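Local coordinates for probable spore coat polysaccharide biosynthesis protein E (Chromobacterium violaceum ATCC 12472, PDB 3G8R), which binds zinc and is probably an N-acylneuraminate-9-phosphate synthase, here a fragment of a longer protein holding its NeuB TIM barrel and SAF domain, at residues 281-286 with 300-305. Sequence-based numbering, arbitrary orientation.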
loop_
_atom_site.group_PDB
_atom_site.type_symbol
_atom_site.label_atom_id
_atom_site.label_comp_id
_atom_site.label_asym_id
_atom_site.label_seq_id
_atom_site.Cartn_x
_atom_site.Cartn_y
_atom_site.Cartn_z
ATOM N N GLY A 281 -8.995 35.932 -8.496
ATOM C CA GLY A 281 -10.287 36.494 -8.868
ATOM C C GLY A 281 -10.145 37.303 -10.139
ATOM O O GLY A 281 -9.038 37.680 -10.519
ATOM N N VAL A 282 -11.269 37.579 -10.793
ATOM C CA VAL A 282 -11.263 38.309 -12.032
ATOM C C VAL A 282 -11.718 39.707 -11.727
ATOM O O VAL A 282 -12.816 39.901 -11.191
ATOM C CB VAL A 282 -12.237 37.689 -13.021
ATOM C CG1 VAL A 282 -12.243 38.467 -14.336
ATOM C CG2 VAL A 282 -11.875 36.309 -13.254
ATOM N N PHE A 283 -10.886 40.683 -12.084
ATOM C CA PHE A 283 -11.201 42.089 -11.838
ATOM C C PHE A 283 -11.321 42.838 -13.138
ATOM O O PHE A 283 -10.603 42.533 -14.091
ATOM C CB PHE A 283 -10.096 42.758 -11.008
ATOM C CG PHE A 283 -9.988 42.243 -9.596
ATOM C CD1 PHE A 283 -10.561 42.944 -8.546
ATOM C CD2 PHE A 283 -9.311 41.047 -9.317
ATOM C CE1 PHE A 283 -10.449 42.474 -7.222
ATOM C CE2 PHE A 283 -9.190 40.562 -8.001
ATOM C CZ PHE A 283 -9.754 41.281 -6.949
ATOM N N ALA A 284 -12.208 43.827 -13.177
ATOM C CA ALA A 284 -12.214 44.765 -14.308
ATOM C C ALA A 284 -11.010 45.712 -14.238
ATOM O O ALA A 284 -10.613 46.181 -13.147
ATOM C CB ALA A 284 -13.513 45.540 -14.387
ATOM N N THR A 285 -10.407 45.965 -15.396
ATOM C CA THR A 285 -9.255 46.855 -15.446
ATOM C C THR A 285 -9.657 48.258 -15.931
ATOM O O THR A 285 -8.842 49.190 -15.922
ATOM C CB THR A 285 -8.148 46.297 -16.343
ATOM O OG1 THR A 285 -8.635 46.183 -17.664
ATOM C CG2 THR A 285 -7.756 44.941 -15.903
ATOM N N ARG A 286 -10.941 48.388 -16.289
ATOM C CA ARG A 286 -11.466 49.402 -17.198
ATOM C C ARG A 286 -12.994 49.407 -16.989
ATOM O O ARG A 286 -13.580 48.353 -16.786
ATOM C CB ARG A 286 -11.089 48.945 -18.602
ATOM C CG ARG A 286 -11.738 49.583 -19.751
ATOM C CD ARG A 286 -10.938 49.205 -20.965
ATOM N NE ARG A 286 -9.798 50.118 -21.188
ATOM C CZ ARG A 286 -8.512 49.850 -20.910
ATOM N NH1 ARG A 286 -7.581 50.760 -21.165
ATOM N NH2 ARG A 286 -8.142 48.687 -20.369
ATOM N N SER A 300 -8.486 41.491 -15.548
ATOM C CA SER A 300 -7.220 40.933 -15.132
ATOM C C SER A 300 -7.433 39.956 -13.964
ATOM O O SER A 300 -8.476 39.934 -13.327
ATOM C CB SER A 300 -6.258 42.058 -14.729
ATOM O OG SER A 300 -6.608 42.640 -13.474
ATOM N N PHE A 301 -6.431 39.150 -13.677
ATOM C CA PHE A 301 -6.573 38.178 -12.620
ATOM C C PHE A 301 -5.670 38.544 -11.479
ATOM O O PHE A 301 -4.552 38.976 -11.692
ATOM C CB PHE A 301 -6.242 36.780 -13.132
ATOM C CG PHE A 301 -6.904 36.460 -14.412
ATOM C CD1 PHE A 301 -8.294 36.412 -14.500
ATOM C CD2 PHE A 301 -6.166 36.274 -15.547
ATOM C CE1 PHE A 301 -8.919 36.139 -15.695
ATOM C CE2 PHE A 301 -6.782 36.022 -16.737
ATOM C CZ PHE A 301 -8.159 35.940 -16.812
ATOM N N ALA A 302 -6.139 38.335 -10.264
ATOM C CA ALA A 302 -5.399 38.745 -9.100
ATOM C C ALA A 302 -6.094 38.138 -7.939
ATOM O O ALA A 302 -7.269 37.818 -8.025
ATOM C CB ALA A 302 -5.410 40.232 -8.995
ATOM N N PHE A 303 -5.379 37.985 -6.846
ATOM C CA PHE A 303 -5.941 37.385 -5.664
ATOM C C PHE A 303 -5.982 38.346 -4.487
ATOM O O PHE A 303 -5.200 39.313 -4.450
ATOM C CB PHE A 303 -5.100 36.167 -5.347
ATOM C CG PHE A 303 -4.563 36.110 -3.955
ATOM C CD1 PHE A 303 -4.887 35.030 -3.127
ATOM C CD2 PHE A 303 -3.667 37.068 -3.491
ATOM C CE1 PHE A 303 -4.374 34.931 -1.800
ATOM C CE2 PHE A 303 -3.123 36.985 -2.165
ATOM C CZ PHE A 303 -3.489 35.906 -1.324
ATOM N N PRO A 304 -6.844 38.056 -3.478
ATOM C CA PRO A 304 -7.744 36.909 -3.358
ATOM C C PRO A 304 -9.163 37.303 -3.742
ATOM O O PRO A 304 -9.453 38.482 -3.832
ATOM C CB PRO A 304 -7.675 36.596 -1.891
ATOM C CG PRO A 304 -7.554 37.894 -1.281
ATOM C CD PRO A 304 -6.752 38.764 -2.197
ATOM N N PRO A 305 -10.041 36.323 -3.997
ATOM C CA PRO A 305 -11.389 36.736 -4.373
ATOM C C PRO A 305 -12.276 37.003 -3.152
ATOM O O PRO A 305 -11.983 36.568 -2.060
ATOM C CB PRO A 305 -11.916 35.524 -5.157
ATOM C CG PRO A 305 -11.031 34.379 -4.755
ATOM C CD PRO A 305 -9.899 34.858 -3.929
#
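F283 and S300 face each other as a hydrogen-bonded pair in an antiparallel strand pair of the SAF domain, where 281-284 runs against 300-302. Both of their amides are paid off within the pair: F283 N reaches S300 O at 2.8 Å with the N-H aimed almost straight (177°), and S300 N returns to F283 O at the same 2.8 Å. The other hydrogen-bonded pair is G281 with A302. A302 N gives to G281 O at 3.0 Å in the carbonyl plane, whereas G281 N meets A302 O at 2.6 Å from 32° off that plane, the more bent of the two.

Between them sits the non-hydrogen-bonded pair V282 and F301. V282 turns its own polar atoms outward: its O accepts from the side-chain amide of Q309, and its backbone also bonds to L310 and V333. Its side chain lies beside F301, and CG2, anti to the carbonyl carbon, meets the ring edge in plane, 3.8 Å from F301 CD1. W315 meets the F301 ring edge-to-face.

The F283 ring extends along A302, with CE2 3.9 Å from A302 CB. Away from the zinc site of its own chain, F283 of the strand stacks on H55 of the second subunit and F303, just after the other strand, stacks on F53 of that subunit, which sets this part of the SAF domain against residues 53-55 in the NeuB region of the partner. At the other end, T285 CG2 rests 3.5 Å from S300 CB. A302 O, besides accepting from G281 N, lies in the plane of the F283 ring at its edge, 3.3 Å from F283 CE2.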